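Local coordinates for extracellular ligand-binding receptor (PDB 3SG0), which binds benzoylformate and probably serves as a periplasmic solute-binding protein for the uptake of related aromatic acids, at residues A233-G238 with G259-G264. Residues are numbered along the deposited sequence; the frame is centred on the assembly and turned at random. Where two conformers were deposited one is given.
Sequences ALRERG and GKDVEG
A water-bridged seam joins the end of helix 228-236 to the loop that leads from helix 252-258 into strand 266-269, with Arg235 lying against Asp261. The touch itself is made by the aliphatic base of the arginine. Arg235 CB lies 3.6 Å from Asp261 OD1, and Arg235 CG sits 3.8 Å from Asp261 O. The two side chains lie alongside each other and point opposite ways, with the guanidinium and carboxylate planes turned 56° apart. They form no salt bridge: Arg235 NE stays 5.7 Å from Asp261 OD1. A turn about the CB-CG bond of Arg235 (chi2 -64°) carries the guanidinium past the carboxylate. Asp261 OD2 instead pairs with Lys232, one helical turn before Glu236. In one of two conformers Glu236 OE2 comes within 4.5 Å of Asp261 OD2; Lys232 probably offsets the like charges.

Two waters fill the polar side of the seam. Water 1 lies at the guanidinium edge, in its plane; it accepts from Arg235 NH2 at 3.0 Å and donates to Glu263 O at 2.8 Å. Water 2 accepts from Arg235 NE at 3.1 Å and lies within reach of both Lys260 O and Glu263 O. This is the C-terminal lobe of a periplasmic binding protein of the leucine-binding family, well away from the ligand cleft. Arg235 NH1 bonds to the carbonyls of Phe239 and Gly241, so the guanidinium also ties the helix to the turn that follows it, which starts with a Schellman motif: Gly238, at positive phi, gives its N to Arg235 O while Phe239 N reaches Leu234 O.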
ATOM      1  N   ALA A 233      -0.986   7.024 -22.784  1.00 12.00           N
ATOM      2  CA  ALA A 233      -0.083   7.723 -23.691  1.00 12.86           C
ATOM      3  C   ALA A 233       0.702   6.738 -24.550  1.00 13.04           C
ATOM      4  O   ALA A 233       0.867   6.947 -25.754  1.00 14.42           O
ATOM      5  CB  ALA A 233       0.855   8.635 -22.912  1.00 13.24           C
ATOM      6  N   LEU A 234       1.170   5.653 -23.945  1.00 12.70           N
ATOM      7  CA  LEU A 234       1.859   4.620 -24.704  1.00 12.91           C
ATOM      8  C   LEU A 234       0.948   4.036 -25.781  1.00 13.25           C
ATOM      9  O   LEU A 234       1.352   3.899 -26.942  1.00 14.92           O
ATOM     10  CB  LEU A 234       2.357   3.518 -23.771  1.00 13.53           C
ATOM     11  CG  LEU A 234       3.626   3.856 -22.987  1.00 13.26           C
ATOM     12  CD1 LEU A 234       3.745   2.993 -21.750  1.00 14.81           C
ATOM     13  CD2 LEU A 234       4.855   3.704 -23.879  1.00 15.15           C
ATOM     14  N   ARG A 235      -0.282   3.693 -25.408  1.00 13.79           N
ATOM     15  CA  ARG A 235      -1.201   3.088 -26.365  1.00 14.91           C
ATOM     16  C   ARG A 235      -1.566   4.064 -27.480  1.00 15.33           C
ATOM     17  O   ARG A 235      -1.618   3.683 -28.655  1.00 16.80           O
ATOM     18  CB  ARG A 235      -2.464   2.561 -25.674  1.00 16.75           C
ATOM     19  CG  ARG A 235      -2.222   1.393 -24.722  1.00 15.77           C
ATOM     20  CD  ARG A 235      -1.702   0.164 -25.456  1.00 18.50           C
ATOM     21  NE  ARG A 235      -1.641  -1.001 -24.575  1.00 17.33           N
ATOM     22  CZ  ARG A 235      -0.646  -1.884 -24.567  1.00 16.54           C
ATOM     23  NH1 ARG A 235       0.375  -1.743 -25.400  1.00 17.47           N
ATOM     24  NH2 ARG A 235      -0.675  -2.910 -23.722  1.00 17.12           N
ATOM     25  N   GLU A 236      -1.807   5.318 -27.121  1.00 15.16           N
ATOM     26  CA  GLU A 236      -2.194   6.321 -28.104  0.65 18.48           C
ATOM     27  C   GLU A 236      -1.070   6.585 -29.103  1.00 18.10           C
ATOM     28  O   GLU A 236      -1.324   6.938 -30.258  1.00 20.67           O
ATOM     29  CB  GLU A 236      -2.638   7.606 -27.401  0.65 19.75           C
ATOM     30  CG  GLU A 236      -3.976   7.454 -26.685  0.65 26.39           C
ATOM     31  CD  GLU A 236      -4.279   8.592 -25.733  0.65 33.74           C
ATOM     32  OE1 GLU A 236      -3.467   9.539 -25.651  0.65 36.61           O
ATOM     33  OE2 GLU A 236      -5.330   8.534 -25.060  0.65 33.39           O
ATOM     34  N   ARG A 237       0.171   6.403 -28.663  1.00 17.89           N
ATOM     35  CA  ARG A 237       1.329   6.641 -29.523  1.00 17.90           C
ATOM     36  C   ARG A 237       1.841   5.382 -30.214  1.00 21.64           C
ATOM     37  O   ARG A 237       2.935   5.375 -30.786  1.00 21.54           O
ATOM     38  CB  ARG A 237       2.443   7.359 -28.757  1.00 21.16           C
ATOM     39  CG  ARG A 237       1.982   8.697 -28.196  1.00 27.20           C
ATOM     40  CD  ARG A 237       3.064   9.757 -28.207  1.00 35.35           C
ATOM     41  NE  ARG A 237       2.489  11.084 -27.991  1.00 33.84           N
ATOM     42  CZ  ARG A 237       2.390  12.024 -28.928  1.00 33.40           C
ATOM     43  NH1 ARG A 237       1.846  13.197 -28.635  1.00 32.75           N
ATOM     44  NH2 ARG A 237       2.842  11.801 -30.153  1.00 36.46           N
ATOM     45  N   GLY A 238       1.041   4.319 -30.164  1.00 18.35           N
ATOM     46  CA  GLY A 238       1.265   3.163 -31.013  1.00 19.73           C
ATOM     47  C   GLY A 238       1.944   1.970 -30.380  1.00 18.41           C
ATOM     48  O   GLY A 238       2.174   0.966 -31.052  1.00 20.34           O
ATOM     49  N   GLY A 259     -10.022   2.110 -19.033  1.00 14.14           N
ATOM     50  CA  GLY A 259     -10.781   1.496 -20.107  1.00 15.86           C
ATOM     51  C   GLY A 259      -9.988   0.473 -20.900  1.00 15.56           C
ATOM     52  O   GLY A 259      -9.196  -0.289 -20.341  1.00 15.82           O
ATOM     53  N   LYS A 260     -10.187   0.464 -22.216  1.00 17.14           N
ATOM     54  CA  LYS A 260      -9.544  -0.527 -23.071  0.55 16.55           C
ATOM     55  C   LYS A 260      -8.021  -0.415 -23.046  1.00 16.43           C
ATOM     56  O   LYS A 260      -7.319  -1.400 -23.267  1.00 17.92           O
ATOM     57  CB  LYS A 260     -10.067  -0.424 -24.509  0.55 24.74           C
ATOM     58  CG  LYS A 260      -9.473   0.716 -25.322  0.55 32.37           C
ATOM     59  CD  LYS A 260     -10.192   0.864 -26.657  0.55 42.70           C
ATOM     60  CE  LYS A 260      -9.430   1.770 -27.613  0.55 48.07           C
ATOM     61  NZ  LYS A 260      -8.212   1.107 -28.156  0.55 50.43           N
ATOM     62  N   ASP A 261      -7.509   0.777 -22.760  1.00 16.42           N
ATOM     63  CA  ASP A 261      -6.061   0.976 -22.747  1.00 15.90           C
ATOM     64  C   ASP A 261      -5.342   0.224 -21.624  1.00 14.44           C
ATOM     65  O   ASP A 261      -4.150  -0.074 -21.743  1.00 16.49           O
ATOM     66  CB  ASP A 261      -5.713   2.462 -22.679  1.00 17.12           C
ATOM     67  CG  ASP A 261      -6.111   3.217 -23.935  1.00 22.58           C
ATOM     68  OD1 ASP A 261      -6.045   2.638 -25.042  1.00 21.48           O
ATOM     69  OD2 ASP A 261      -6.493   4.397 -23.813  1.00 26.81           O
ATOM     70  N   VAL A 262      -6.055  -0.082 -20.541  1.00 14.74           N
ATOM     71  CA  VAL A 262      -5.436  -0.814 -19.432  1.00 13.45           C
ATOM     72  C   VAL A 262      -5.807  -2.292 -19.397  1.00 13.91           C
ATOM     73  O   VAL A 262      -5.288  -3.050 -18.573  1.00 14.21           O
ATOM     74  CB  VAL A 262      -5.680  -0.143 -18.058  1.00 14.06           C
ATOM     75  CG1 VAL A 262      -5.166   1.293 -18.082  1.00 14.50           C
ATOM     76  CG2 VAL A 262      -7.153  -0.209 -17.656  1.00 14.27           C
ATOM     77  N   GLU A 263      -6.697  -2.714 -20.289  1.00 14.73           N
ATOM     78  CA  GLU A 263      -7.001  -4.130 -20.421  0.69 16.09           C
ATOM     79  C   GLU A 263      -5.701  -4.893 -20.660  1.00 15.69           C
ATOM     80  O   GLU A 263      -4.854  -4.470 -21.452  1.00 16.67           O
ATOM     81  CB  GLU A 263      -7.988  -4.352 -21.571  0.69 18.44           C
ATOM     82  CG  GLU A 263      -8.359  -5.801 -21.825  0.69 20.06           C
ATOM     83  CD  GLU A 263      -9.290  -6.375 -20.771  0.69 23.87           C
ATOM     84  OE1 GLU A 263      -9.774  -5.610 -19.909  0.69 23.55           O
ATOM     85  OE2 GLU A 263      -9.536  -7.601 -20.811  0.69 22.94           O
ATOM     86  N   GLY A 264      -5.532  -6.005 -19.953  1.00 15.66           N
ATOM     87  CA  GLY A 264      -4.347  -6.820 -20.110  1.00 15.01           C
ATOM     88  C   GLY A 264      -3.168  -6.424 -19.239  1.00 13.83           C
ATOM     89  O   GLY A 264      -2.169  -7.140 -19.210  1.00 14.72           O
TER
HETATM   90  O   HOH W   1      -2.258  -3.445 -21.182  1.00 17.00           O
HETATM   91  O   HOH W   2      -4.281  -2.339 -23.784  1.00 29.73           O